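Local coordinates for protein Nrps/pks (Streptomyces albus, PDB 4OPE) that probably catalyses the condensation step that extends the polyketide chain, as a ketosynthase domain of the AT-less type I synthase making oxazolomycin, at residues A[122-127]-A[166-171]; A[132-137]-A[208-213]; A[337-342]-A[392-397]; A[498-503]-A[521-526]. One frame throughout, in Å; residues are numbered along the deposited sequence.

Contact 1 of 4, residues A[122-127]-A[166-171]; sequences GVFVGL and DGPSIA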
loop_
_atom_site.group_PDB
_atom_site.type_symbol
_atom_site.label_atom_id
_atom_site.label_comp_id
_atom_site.label_asym_id
_atom_site.label_seq_id
_atom_site.Cartn_x
_atom_site.Cartn_y
_atom_site.Cartn_z
ATOM N N GLY A 122 3.439 14.178 2.480
ATOM C CA GLY A 122 3.054 12.767 2.478
ATOM C C GLY A 122 4.211 11.871 2.026
ATOM O O GLY A 122 5.139 12.336 1.365
ATOM N N VAL A 123 4.128 10.590 2.389
ATOM C CA VAL A 123 5.074 9.543 1.960
ATOM C C VAL A 123 4.302 8.338 1.485
ATOM O O VAL A 123 3.389 7.867 2.186
ATOM C CB VAL A 123 5.916 9.086 3.116
ATOM C CG1 VAL A 123 6.815 7.938 2.694
ATOM C CG2 VAL A 123 6.722 10.252 3.641
ATOM N N PHE A 124 4.683 7.877 0.292
ATOM C CA PHE A 124 4.068 6.777 -0.467
ATOM C C PHE A 124 5.185 5.960 -1.127
ATOM O O PHE A 124 5.922 6.462 -1.989
ATOM C CB PHE A 124 3.172 7.330 -1.563
ATOM C CG PHE A 124 2.097 8.248 -1.071
ATOM C CD1 PHE A 124 2.371 9.560 -0.747
ATOM C CD2 PHE A 124 0.817 7.797 -0.937
ATOM C CE1 PHE A 124 1.376 10.408 -0.290
ATOM C CE2 PHE A 124 -0.188 8.628 -0.459
ATOM C CZ PHE A 124 0.089 9.941 -0.141
ATOM N N VAL A 125 5.331 4.709 -0.702
ATOM C CA VAL A 125 6.456 3.867 -1.112
ATOM C C VAL A 125 5.977 2.517 -1.474
ATOM O O VAL A 125 5.208 1.930 -0.743
ATOM C CB VAL A 125 7.514 3.752 0.009
ATOM C CG1 VAL A 125 6.953 3.120 1.275
ATOM C CG2 VAL A 125 8.781 3.044 -0.479
ATOM N N GLY A 126 6.423 2.011 -2.619
ATOM C CA GLY A 126 5.995 0.682 -3.069
ATOM C C GLY A 126 7.029 -0.362 -2.770
ATOM O O GLY A 126 8.247 -0.148 -2.986
ATOM N N LEU A 127 6.552 -1.497 -2.262
ATOM C CA LEU A 127 7.389 -2.698 -2.046
ATOM C C LEU A 127 6.584 -3.936 -2.377
ATOM O O LEU A 127 5.344 -3.909 -2.313
ATOM C CB LEU A 127 7.790 -2.777 -0.602
ATOM C CG LEU A 127 8.417 -1.524 0.012
ATOM C CD1 LEU A 127 7.453 -0.846 0.955
ATOM C CD2 LEU A 127 9.639 -1.925 0.805
ATOM N N ASP A 166 4.081 14.751 8.246
ATOM C CA ASP A 166 2.853 14.422 8.973
ATOM C C ASP A 166 1.650 14.370 8.038
ATOM O O ASP A 166 0.529 14.439 8.446
ATOM C CB ASP A 166 2.664 15.343 10.197
ATOM C CG ASP A 166 2.454 16.817 9.836
ATOM O OD1 ASP A 166 2.421 17.183 8.619
ATOM O OD2 ASP A 166 2.313 17.620 10.806
ATOM N N GLY A 167 1.920 14.226 6.758
ATOM C CA GLY A 167 0.917 13.797 5.810
ATOM C C GLY A 167 0.732 12.293 5.859
ATOM O O GLY A 167 1.293 11.595 6.721
ATOM N N PRO A 168 -0.062 11.777 4.931
ATOM C CA PRO A 168 -0.259 10.350 4.764
ATOM C C PRO A 168 1.058 9.631 4.716
ATOM O O PRO A 168 1.998 10.108 4.073
ATOM C CB PRO A 168 -0.931 10.245 3.403
ATOM C CG PRO A 168 -1.547 11.562 3.166
ATOM C CD PRO A 168 -0.693 12.567 3.866
ATOM N N SER A 169 1.130 8.496 5.374
ATOM C CA SER A 169 2.336 7.666 5.368
ATOM C C SER A 169 1.918 6.234 5.046
ATOM O O SER A 169 1.459 5.548 5.891
ATOM C CB SER A 169 3.095 7.733 6.741
ATOM O OG SER A 169 4.295 6.920 6.778
ATOM N N ILE A 170 2.127 5.791 3.814
ATOM C CA ILE A 170 1.548 4.563 3.320
ATOM C C ILE A 170 2.536 3.735 2.558
ATOM O O ILE A 170 3.194 4.253 1.670
ATOM C CB ILE A 170 0.439 4.919 2.322
ATOM C CG1 ILE A 170 -0.570 5.860 2.997
ATOM C CG2 ILE A 170 -0.222 3.635 1.808
ATOM C CD1 ILE A 170 -1.726 6.275 2.105
ATOM N N ALA A 171 2.628 2.458 2.853
ATOM C CA ALA A 171 3.399 1.570 2.014
ATOM C C ALA A 171 2.428 0.735 1.225
ATOM O O ALA A 171 1.308 0.453 1.676
ATOM C CB ALA A 171 4.309 0.681 2.828
#

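Contact 2 of 4, residues A[132-137]-A[208-213]; sequences YQLYGV and HPLKYL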
loop_
_atom_site.group_PDB
_atom_site.type_symbol
_atom_site.label_atom_id
_atom_site.label_comp_id
_atom_site.label_asym_id
_atom_site.label_seq_id
_atom_site.Cartn_x
_atom_site.Cartn_y
_atom_site.Cartn_z
ATOM N N TYR A 132 14.045 -10.161 4.060
ATOM C CA TYR A 132 15.009 -10.113 5.156
ATOM C C TYR A 132 14.418 -10.772 6.407
ATOM O O TYR A 132 15.167 -11.389 7.196
ATOM C CB TYR A 132 15.416 -8.698 5.477
ATOM C CG TYR A 132 16.651 -8.577 6.336
ATOM C CD1 TYR A 132 17.902 -8.880 5.819
ATOM C CD2 TYR A 132 16.583 -8.095 7.646
ATOM C CE1 TYR A 132 19.058 -8.720 6.580
ATOM C CE2 TYR A 132 17.722 -7.945 8.413
ATOM C CZ TYR A 132 18.962 -8.265 7.873
ATOM O OH TYR A 132 20.131 -8.101 8.593
ATOM N N GLN A 133 13.093 -10.674 6.580
ATOM C CA GLN A 133 12.474 -11.285 7.754
ATOM C C GLN A 133 12.610 -12.796 7.820
ATOM O O GLN A 133 12.381 -13.367 8.868
ATOM C CB GLN A 133 11.002 -10.909 7.863
ATOM C CG GLN A 133 10.086 -11.801 7.074
ATOM C CD GLN A 133 8.712 -11.195 6.915
ATOM O OE1 GLN A 133 7.948 -11.039 7.890
ATOM N NE2 GLN A 133 8.360 -10.888 5.664
ATOM N N LEU A 134 12.954 -13.456 6.719
ATOM C CA LEU A 134 13.200 -14.906 6.775
ATOM C C LEU A 134 14.420 -15.266 7.595
ATOM O O LEU A 134 14.459 -16.314 8.193
ATOM C CB LEU A 134 13.428 -15.485 5.407
ATOM C CG LEU A 134 12.354 -15.244 4.351
ATOM C CD1 LEU A 134 12.837 -15.979 3.089
ATOM C CD2 LEU A 134 10.925 -15.623 4.764
ATOM N N TYR A 135 15.445 -14.427 7.575
ATOM C CA TYR A 135 16.618 -14.676 8.390
ATOM C C TYR A 135 16.336 -14.631 9.895
ATOM O O TYR A 135 15.570 -13.778 10.398
ATOM C CB TYR A 135 17.729 -13.679 8.102
ATOM C CG TYR A 135 18.309 -13.777 6.720
ATOM C CD1 TYR A 135 18.800 -14.982 6.245
ATOM C CD2 TYR A 135 18.375 -12.639 5.879
ATOM C CE1 TYR A 135 19.352 -15.082 4.984
ATOM C CE2 TYR A 135 18.908 -12.728 4.602
ATOM C CZ TYR A 135 19.401 -13.951 4.152
ATOM O OH TYR A 135 19.962 -14.061 2.887
ATOM N N GLY A 136 17.005 -15.556 10.603
ATOM C CA GLY A 136 16.993 -15.579 12.066
ATOM C C GLY A 136 15.701 -16.080 12.681
ATOM O O GLY A 136 15.497 -15.916 13.883
ATOM N N VAL A 137 14.847 -16.712 11.879
ATOM C CA VAL A 137 13.595 -17.253 12.413
ATOM C C VAL A 137 13.780 -18.459 13.367
ATOM O O VAL A 137 13.071 -18.554 14.348
ATOM C CB VAL A 137 12.584 -17.634 11.311
ATOM C CG1 VAL A 137 11.301 -18.151 11.959
ATOM C CG2 VAL A 137 12.278 -16.434 10.427
ATOM N N HIS A 208 17.649 -12.436 0.009
ATOM C CA HIS A 208 17.566 -13.830 0.345
ATOM C C HIS A 208 17.420 -14.695 -0.901
ATOM O O HIS A 208 16.700 -14.336 -1.818
ATOM C CB HIS A 208 16.364 -14.001 1.243
ATOM C CG HIS A 208 16.360 -15.261 2.046
ATOM N ND1 HIS A 208 16.094 -16.484 1.491
ATOM C CD2 HIS A 208 16.516 -15.478 3.369
ATOM C CE1 HIS A 208 16.108 -17.412 2.427
ATOM N NE2 HIS A 208 16.355 -16.825 3.580
ATOM N N PRO A 209 18.113 -15.835 -0.938
ATOM C CA PRO A 209 18.064 -16.775 -2.061
ATOM C C PRO A 209 16.705 -17.430 -2.346
ATOM O O PRO A 209 16.485 -17.917 -3.434
ATOM C CB PRO A 209 19.083 -17.853 -1.651
ATOM C CG PRO A 209 19.232 -17.738 -0.167
ATOM C CD PRO A 209 19.088 -16.269 0.088
ATOM N N LEU A 210 15.816 -17.478 -1.370
ATOM C CA LEU A 210 14.439 -17.982 -1.545
ATOM C C LEU A 210 13.769 -17.401 -2.766
ATOM O O LEU A 210 13.142 -18.133 -3.518
ATOM C CB LEU A 210 13.634 -17.663 -0.297
ATOM C CG LEU A 210 12.257 -18.247 0.090
ATOM C CD1 LEU A 210 11.123 -17.632 -0.701
ATOM C CD2 LEU A 210 12.246 -19.743 -0.052
ATOM N N LYS A 211 13.921 -16.081 -3.000
ATOM C CA LYS A 211 13.293 -15.432 -4.172
ATOM C C LYS A 211 13.683 -16.115 -5.486
ATOM O O LYS A 211 12.883 -16.230 -6.411
ATOM C CB LYS A 211 13.670 -13.959 -4.279
ATOM C CG LYS A 211 13.015 -13.279 -5.496
ATOM C CD LYS A 211 13.019 -11.762 -5.470
ATOM C CE LYS A 211 14.366 -11.200 -5.888
ATOM N NZ LYS A 211 14.493 -9.750 -5.532
ATOM N N TYR A 212 14.934 -16.540 -5.570
ATOM C CA TYR A 212 15.429 -17.137 -6.800
ATOM C C TYR A 212 14.830 -18.516 -6.967
ATOM O O TYR A 212 14.573 -18.903 -8.084
ATOM C CB TYR A 212 16.964 -17.131 -6.844
ATOM C CG TYR A 212 17.546 -15.838 -7.419
ATOM C CD1 TYR A 212 17.520 -14.615 -6.710
ATOM C CD2 TYR A 212 18.079 -15.826 -8.671
ATOM C CE1 TYR A 212 18.045 -13.445 -7.269
ATOM C CE2 TYR A 212 18.592 -14.673 -9.237
ATOM C CZ TYR A 212 18.587 -13.484 -8.551
ATOM O OH TYR A 212 19.143 -12.391 -9.198
ATOM N N LEU A 213 14.544 -19.235 -5.877
ATOM C CA LEU A 213 13.818 -20.513 -6.004
ATOM C C LEU A 213 12.355 -20.355 -6.377
ATOM O O LEU A 213 11.863 -21.005 -7.283
ATOM C CB LEU A 213 13.942 -21.371 -4.747
ATOM C CG LEU A 213 15.382 -21.828 -4.542
ATOM C CD1 LEU A 213 15.448 -22.515 -3.221
ATOM C CD2 LEU A 213 15.879 -22.772 -5.617
#

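Contact 3 of 4, residues A[337-342]-A[392-397]; sequences GVRIPI and PFRLQR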
loop_
_atom_site.group_PDB
_atom_site.type_symbol
_atom_site.label_atom_id
_atom_site.label_comp_id
_atom_site.label_asym_id
_atom_site.label_seq_id
_atom_site.Cartn_x
_atom_site.Cartn_y
_atom_site.Cartn_z
ATOM N N GLY A 337 2.193 9.260 -40.185
ATOM C CA GLY A 337 3.502 9.905 -40.063
ATOM C C GLY A 337 3.992 10.021 -38.627
ATOM O O GLY A 337 4.919 10.785 -38.335
ATOM N N VAL A 338 3.381 9.258 -37.724
ATOM C CA VAL A 338 3.781 9.273 -36.336
ATOM C C VAL A 338 4.826 8.209 -36.107
ATOM O O VAL A 338 4.711 7.088 -36.578
ATOM C CB VAL A 338 2.591 9.054 -35.403
ATOM C CG1 VAL A 338 3.070 8.921 -33.966
ATOM C CG2 VAL A 338 1.591 10.208 -35.546
ATOM N N ARG A 339 5.862 8.574 -35.380
ATOM C CA ARG A 339 6.959 7.675 -35.138
ATOM C C ARG A 339 7.496 7.913 -33.736
ATOM O O ARG A 339 7.978 8.989 -33.431
ATOM C CB ARG A 339 8.005 7.896 -36.189
ATOM C CG ARG A 339 9.117 6.885 -36.139
ATOM C CD ARG A 339 10.417 7.604 -35.821
ATOM N NE ARG A 339 11.577 6.738 -36.050
ATOM C CZ ARG A 339 12.520 6.463 -35.145
ATOM N NH1 ARG A 339 12.479 7.002 -33.921
ATOM N NH2 ARG A 339 13.520 5.645 -35.473
ATOM N N ILE A 340 7.361 6.907 -32.878
ATOM C CA ILE A 340 7.591 7.056 -31.457
ATOM C C ILE A 340 8.659 6.096 -31.003
ATOM O O ILE A 340 8.508 4.888 -31.159
ATOM C CB ILE A 340 6.355 6.716 -30.662
ATOM C CG1 ILE A 340 5.235 7.668 -31.036
ATOM C CG2 ILE A 340 6.677 6.814 -29.184
ATOM C CD1 ILE A 340 3.887 7.207 -30.541
ATOM N N PRO A 341 9.756 6.627 -30.449
ATOM C CA PRO A 341 10.783 5.724 -29.957
ATOM C C PRO A 341 10.390 5.077 -28.654
ATOM O O PRO A 341 9.740 5.707 -27.822
ATOM C CB PRO A 341 12.018 6.608 -29.791
ATOM C CG PRO A 341 11.513 7.990 -29.881
ATOM C CD PRO A 341 10.296 7.951 -30.736
ATOM N N ILE A 342 10.770 3.808 -28.521
ATOM C CA ILE A 342 10.368 2.958 -27.399
ATOM C C ILE A 342 11.626 2.236 -26.897
ATOM O O ILE A 342 12.546 1.978 -27.679
ATOM C CB ILE A 342 9.361 1.929 -27.858
ATOM C CG1 ILE A 342 8.763 1.188 -26.686
ATOM C CG2 ILE A 342 10.026 0.879 -28.736
ATOM C CD1 ILE A 342 7.537 0.393 -27.053
ATOM N N PRO A 392 3.736 2.590 -34.827
ATOM C CA PRO A 392 4.546 3.766 -34.739
ATOM C C PRO A 392 5.893 3.558 -34.039
ATOM O O PRO A 392 6.779 4.396 -34.189
ATOM C CB PRO A 392 3.678 4.708 -33.909
ATOM C CG PRO A 392 2.298 4.243 -34.148
ATOM C CD PRO A 392 2.430 2.774 -34.185
ATOM N N PHE A 393 6.051 2.469 -33.305
ATOM C CA PHE A 393 7.148 2.346 -32.356
ATOM C C PHE A 393 8.410 1.872 -33.007
ATOM O O PHE A 393 8.376 1.013 -33.811
ATOM C CB PHE A 393 6.759 1.402 -31.196
ATOM C CG PHE A 393 5.445 1.769 -30.575
ATOM C CD1 PHE A 393 5.340 2.885 -29.766
ATOM C CD2 PHE A 393 4.309 1.060 -30.869
ATOM C CE1 PHE A 393 4.129 3.269 -29.233
ATOM C CE2 PHE A 393 3.089 1.448 -30.357
ATOM C CZ PHE A 393 2.996 2.557 -29.533
ATOM N N ARG A 394 9.532 2.442 -32.632
ATOM C CA ARG A 394 10.826 1.946 -33.060
ATOM C C ARG A 394 11.732 1.828 -31.844
ATOM O O ARG A 394 11.835 2.734 -31.028
ATOM C CB ARG A 394 11.470 2.872 -34.112
ATOM C CG ARG A 394 10.655 3.029 -35.392
ATOM C CD ARG A 394 10.523 1.762 -36.271
ATOM N NE ARG A 394 9.660 2.037 -37.439
ATOM C CZ ARG A 394 8.339 1.821 -37.524
ATOM N NH1 ARG A 394 7.636 1.244 -36.547
ATOM N NH2 ARG A 394 7.713 2.178 -38.632
ATOM N N LEU A 395 12.362 0.683 -31.731
ATOM C CA LEU A 395 13.194 0.418 -30.627
ATOM C C LEU A 395 14.354 1.378 -30.737
ATOM O O LEU A 395 14.917 1.558 -31.758
ATOM C CB LEU A 395 13.620 -1.046 -30.620
ATOM C CG LEU A 395 13.820 -1.802 -29.310
ATOM C CD1 LEU A 395 15.295 -1.913 -29.034
ATOM C CD2 LEU A 395 13.115 -1.211 -28.094
ATOM N N GLN A 396 14.666 2.034 -29.644
ATOM C CA GLN A 396 15.735 2.972 -29.605
ATOM C C GLN A 396 16.981 2.241 -29.191
ATOM O O GLN A 396 17.205 2.030 -28.015
ATOM C CB GLN A 396 15.397 4.043 -28.588
ATOM C CG GLN A 396 16.430 5.136 -28.519
ATOM C CD GLN A 396 16.484 5.936 -29.777
ATOM O OE1 GLN A 396 15.470 6.383 -30.291
ATOM N NE2 GLN A 396 17.656 6.108 -30.280
ATOM N N ARG A 397 17.800 1.880 -30.164
ATOM C CA ARG A 397 18.963 1.067 -29.918
ATOM C C ARG A 397 20.221 1.858 -29.855
ATOM O O ARG A 397 21.249 1.316 -29.495
ATOM C CB ARG A 397 19.125 0.060 -31.040
ATOM C CG ARG A 397 17.944 -0.884 -31.214
ATOM C CD ARG A 397 18.340 -2.030 -32.141
ATOM N NE ARG A 397 17.711 -1.861 -33.431
ATOM C CZ ARG A 397 16.931 -2.733 -34.017
ATOM N NH1 ARG A 397 16.683 -3.907 -33.455
ATOM N NH2 ARG A 397 16.406 -2.426 -35.186
#

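Contact 4 of 4, residues A[498-503]-A[521-526]; sequences LAVVFD and SPRVLT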
loop_
_atom_site.group_PDB
_atom_site.type_symbol
_atom_site.label_atom_id
_atom_site.label_comp_id
_atom_site.label_asym_id
_atom_site.label_seq_id
_atom_site.Cartn_x
_atom_site.Cartn_y
_atom_site.Cartn_z
ATOM N N LEU A 498 32.916 23.477 7.335
ATOM C CA LEU A 498 33.997 23.939 6.455
ATOM C C LEU A 498 33.492 25.099 5.546
ATOM O O LEU A 498 32.361 25.092 5.122
ATOM C CB LEU A 498 34.542 22.780 5.638
ATOM C CG LEU A 498 35.729 23.121 4.768
ATOM C CD1 LEU A 498 36.602 21.897 4.583
ATOM C CD2 LEU A 498 35.316 23.629 3.407
ATOM N N ALA A 499 34.326 26.095 5.263
ATOM C CA ALA A 499 33.952 27.128 4.303
ATOM C C ALA A 499 35.118 27.659 3.514
ATOM O O ALA A 499 36.265 27.713 4.002
ATOM C CB ALA A 499 33.262 28.277 5.001
ATOM N N VAL A 500 34.819 28.071 2.294
ATOM C CA VAL A 500 35.815 28.652 1.423
ATOM C C VAL A 500 35.183 29.801 0.685
ATOM O O VAL A 500 34.014 29.757 0.282
ATOM C CB VAL A 500 36.299 27.662 0.365
ATOM C CG1 VAL A 500 37.607 28.123 -0.219
ATOM C CG2 VAL A 500 36.465 26.275 0.973
ATOM N N VAL A 501 35.968 30.847 0.518
ATOM C CA VAL A 501 35.616 31.948 -0.352
ATOM C C VAL A 501 36.236 31.673 -1.684
ATOM O O VAL A 501 37.386 31.262 -1.741
ATOM C CB VAL A 501 36.140 33.260 0.180
ATOM C CG1 VAL A 501 35.556 34.387 -0.651
ATOM C CG2 VAL A 501 35.729 33.393 1.633
ATOM N N PHE A 502 35.460 31.838 -2.749
ATOM C CA PHE A 502 35.927 31.415 -4.077
ATOM C C PHE A 502 35.272 32.218 -5.182
ATOM O O PHE A 502 34.155 32.741 -5.027
ATOM C CB PHE A 502 35.751 29.889 -4.293
ATOM C CG PHE A 502 34.317 29.456 -4.581
ATOM C CD1 PHE A 502 33.394 29.305 -3.560
ATOM C CD2 PHE A 502 33.893 29.227 -5.888
ATOM C CE1 PHE A 502 32.087 28.935 -3.843
ATOM C CE2 PHE A 502 32.592 28.876 -6.164
ATOM C CZ PHE A 502 31.690 28.689 -5.129
ATOM N N ASP A 503 35.983 32.302 -6.299
ATOM C CA ASP A 503 35.529 33.086 -7.447
ATOM C C ASP A 503 34.984 32.184 -8.540
ATOM O O ASP A 503 34.085 32.552 -9.289
ATOM C CB ASP A 503 36.722 33.852 -8.062
ATOM C CG ASP A 503 37.423 34.763 -7.090
ATOM O OD1 ASP A 503 36.726 35.523 -6.377
ATOM O OD2 ASP A 503 38.679 34.742 -7.073
ATOM N N SER A 521 44.680 26.151 3.412
ATOM C CA SER A 521 44.695 27.403 2.697
ATOM C C SER A 521 44.332 28.493 3.653
ATOM O O SER A 521 43.492 28.286 4.506
ATOM C CB SER A 521 43.655 27.346 1.573
ATOM O OG SER A 521 43.441 28.613 0.984
ATOM N N PRO A 522 44.941 29.669 3.518
ATOM C CA PRO A 522 44.249 30.835 4.090
ATOM C C PRO A 522 42.760 30.948 3.689
ATOM O O PRO A 522 41.967 31.542 4.430
ATOM C CB PRO A 522 45.020 32.033 3.490
ATOM C CG PRO A 522 45.832 31.464 2.361
ATOM C CD PRO A 522 46.166 30.064 2.802
ATOM N N ARG A 523 42.396 30.410 2.525
ATOM C CA ARG A 523 41.021 30.474 2.059
ATOM C C ARG A 523 40.059 29.459 2.680
ATOM O O ARG A 523 38.870 29.666 2.568
ATOM C CB ARG A 523 40.934 30.342 0.550
ATOM C CG ARG A 523 41.682 31.408 -0.199
ATOM C CD ARG A 523 41.992 30.912 -1.595
ATOM N NE ARG A 523 40.740 30.722 -2.294
ATOM C CZ ARG A 523 40.549 29.934 -3.334
ATOM N NH1 ARG A 523 41.543 29.240 -3.873
ATOM N NH2 ARG A 523 39.325 29.848 -3.834
ATOM N N VAL A 524 40.552 28.417 3.346
ATOM C CA VAL A 524 39.689 27.434 3.968
ATOM C C VAL A 524 39.529 27.603 5.478
ATOM O O VAL A 524 40.506 27.545 6.205
ATOM C CB VAL A 524 40.223 26.032 3.710
ATOM C CG1 VAL A 524 39.307 25.025 4.339
ATOM C CG2 VAL A 524 40.292 25.770 2.219
ATOM N N LEU A 525 38.303 27.789 5.957
ATOM C CA LEU A 525 38.069 27.888 7.392
ATOM C C LEU A 525 37.324 26.643 7.883
ATOM O O LEU A 525 36.521 26.090 7.176
ATOM C CB LEU A 525 37.240 29.115 7.723
ATOM C CG LEU A 525 37.589 30.440 7.040
ATOM C CD1 LEU A 525 36.561 31.525 7.377
ATOM C CD2 LEU A 525 38.989 30.886 7.414
ATOM N N THR A 526 37.591 26.212 9.106
ATOM C CA THR A 526 36.919 25.071 9.644
ATOM C C THR A 526 36.542 25.348 11.079
ATOM O O THR A 526 37.185 26.125 11.748
ATOM C CB THR A 526 37.764 23.773 9.611
ATOM O OG1 THR A 526 38.822 23.884 10.553
ATOM C CG2 THR A 526 38.340 23.503 8.251
#

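Contact 1 of 4, residues A[122-127]-A[166-171]
Val123 and Pro168 open a parallel ladder of main-chain bonds. Val123 N donates to Pro168 O at 2.8 Å, almost straight at the hydrogen. Val123 O then receives Ile170 N at 2.9 Å, and Val125 N closes the run on Ile170 O at 3.2 Å. With the strand axes only 4° apart, Val123 stands beside Ser169, Phe124 beside Ile170 and Val125 beside Ala171.

The apolar contacts divide by face. On one, the Phe124 ring leans over with CG beside the backbone N (chi1 -57°), and its far rim meets Pro168, CZ to CB 3.7 Å, and the end of Ile170, CE2 to CD1 3.8 Å; the Phe124 and Ile170 side chains run alongside each other. On the other face Ala171 CB receives Val125 CG1 at 3.9 Å and Leu127 CD1 at 4.0 Å.

Helix 178-192 covers the Phe124 face, through Ala182 and Leu185 among others, and helix 152-163 covers the Val123 and Val125 face, where Ser160 and Asn157 bond Ser169 OG. Strand 197-204 flanks 121-126. On the outer side of strand 169-173, Ala171 pairs with an antiparallel strand of the second subunit, carrying the sheet across the dimer interface, as in thiolase-fold enzymes.

Contact 2 of 4, residues A[132-137]-A[208-213]
Leu134 and Tyr135 hold the imidazole of His208 between them. His208 CG stands anti to the backbone N (chi1 -161°), which sends the ring into this slot. From one side Leu134 puts CD1 squarely over the ring, 3.5 Å from its centroid and 3° off the normal, a CH-pi contact. Tyr135 comes from the other side: its ring and that of His208 slide past each other with centroids 4.5 Å apart and planes 37° askew, and His208 CD2 lies over the rim of the tyrosine face. The same methyl of Leu134 also reaches Leu210, CD1 to CG 3.8 Å, while Tyr135 OH rests on Pro209 CD at 3.7 Å.

Several bonds set these groups in place. His208 ND1 accepts from Leu210 N at 3.0 Å, the donor lying in the ring plane, which fixes the imidazole's rotation and caps the start of the helix. Tyr135 OH is bonded to Ser207 O, tying the phenol to the chain just ahead of His208. On the opposing segment Tyr135 N bonds Tyr132 O at 3.1 Å, and a type II turn from Leu134 to Val137 carries the chain through Gly136, the N-cap of helix 137-141. With His208 reduced to an alanine, Leu210 N is likely to lose its capping acceptor and a gap to open between Leu134 and Tyr135.

Farther out, Leu134 packs on Leu134 of the second subunit, and Leu210 on Ala147 of that chain. The arrangement is thus a side-chain cap on the N-terminus of helix 210-217, built into the dimer interface of a thiolase-fold ketosynthase.

Contact 3 of 4, residues A[337-342]-A[392-397]
Pro392 O is approached by two groups of the opposite segment: Ile340 N donates to it at 2.9 Å, from well above the carbonyl plane, and Arg339 CA adds a C-H contact. This starts a parallel ladder at the rim of the large thiolase-fold sheet, where strand 393-395 is the outermost of the chain. Ile340 O then takes Arg394 N at 3.0 Å, Arg394 O takes Ile342 N at 2.9 Å, and Ile342 O takes Gln396 N, a bond running nearly along the C=O axis. The axes of the short strand segments are inclined at 41°, a marked local twist. Inward, strand 340-343 is bonded through Pro341 to Leu308.

Ile340, Ile342, Phe393 and Leu395 share one face. Ile340 lies alongside Phe393, CB to CD1 4.1 Å, and Ile342 CG2 nestles against Leu395 CD2 at 3.8 Å.

Pro341 and Arg394 take the other face. Arg394 folds back at chi2 (-67°), letting NH1 bond Phe393 O at 2.8 Å as well as Thr391 O. The aliphatic base of the same side chain supports Arg339, whose guanidinium sets one face over Arg394 CB, its NH2 3.7 Å from that carbon. The two guanidinium planes are 61° apart, not stacked. Cutting Arg394 back to an alanine would probably cost the carbonyls of Phe393 and Thr391 the NH1 they share, and Arg339 the part of its support that CG gives. At the end of the ladder, the Gln396 side chain bends at chi2, its NE2 bonding Asp398 O and its OE1 coming 3.5 Å from Pro341 CB.

Contact 4 of 4, residues A[498-503]-A[521-526]
Arg523 leaves its backbone with CG beside the N (chi1 -60°) and then bends at chi3 (65°), which swings its guanidinium back to the carbonyl of Val501. NH2 donates to Val501 O at 3.2 Å, in the carbonyl plane and on a lone pair, and the oxygen lies close to the guanidinium plane; NE adds a weak bond to the same atom. NH2 also forms a salt bridge with Asp507 in the first turn of helix 505-516, so two acceptors hold this nitrogen, and Phe502 CB sits at the same guanidinium edge. Val500, with CG1 anti to its own N (chi1 -162°), turns that methyl onto Arg523 O and the other onto Val524, CG2 to CG2 4.1 Å.

Farther along, the strands run antiparallel. Ala499 and Leu525 form a hydrogen-bonded pair, Ala499 N to Leu525 O 2.9 Å and Leu525 N to Ala499 O 2.8 Å. Leu498 faces Thr526 in a non-hydrogen-bonded pair, and its CG crosses to Val524 CG1 at 4.1 Å. A type I turn from Ser521 leads into this edge, closed by Val524 N on Ser521 O at 3.2 Å; Ser521 OG also accepts from Arg523 N, an ST turn, though the serine is poorly ordered.

Helix 505-516 packs on Val500 and Val524, and helix 541-550 covers Ala499 and Leu525 on the opposite face. Strand 496-502 also bonds strand 449-455, Leu498 to Leu453, completing a three-stranded antiparallel sheet with its helices, consistent with the linker subdomain that accompanies ketosynthases of modular polyketide synthases.

Contacts 1 and 3 are parallel ladders at the two edges the large sheet has within one chain, with centres about 35 Å apart. Contact 1 is buried and meets the second subunit, and its side-chain contacts across the two segments are apolar; contact 3 is partly buried, touches no other chain, and has Arg339 and Arg394 meeting at its more exposed margin. Contact 2 is also buried at the dimer interface, but joins a turn to a helix start through rings and methyl groups. Contact 4 belongs to a separate antiparallel sheet, its centre about 41 to 51 Å from the others, and like contact 3 sits partly at the surface, where an arginine grips a main-chain carbonyl.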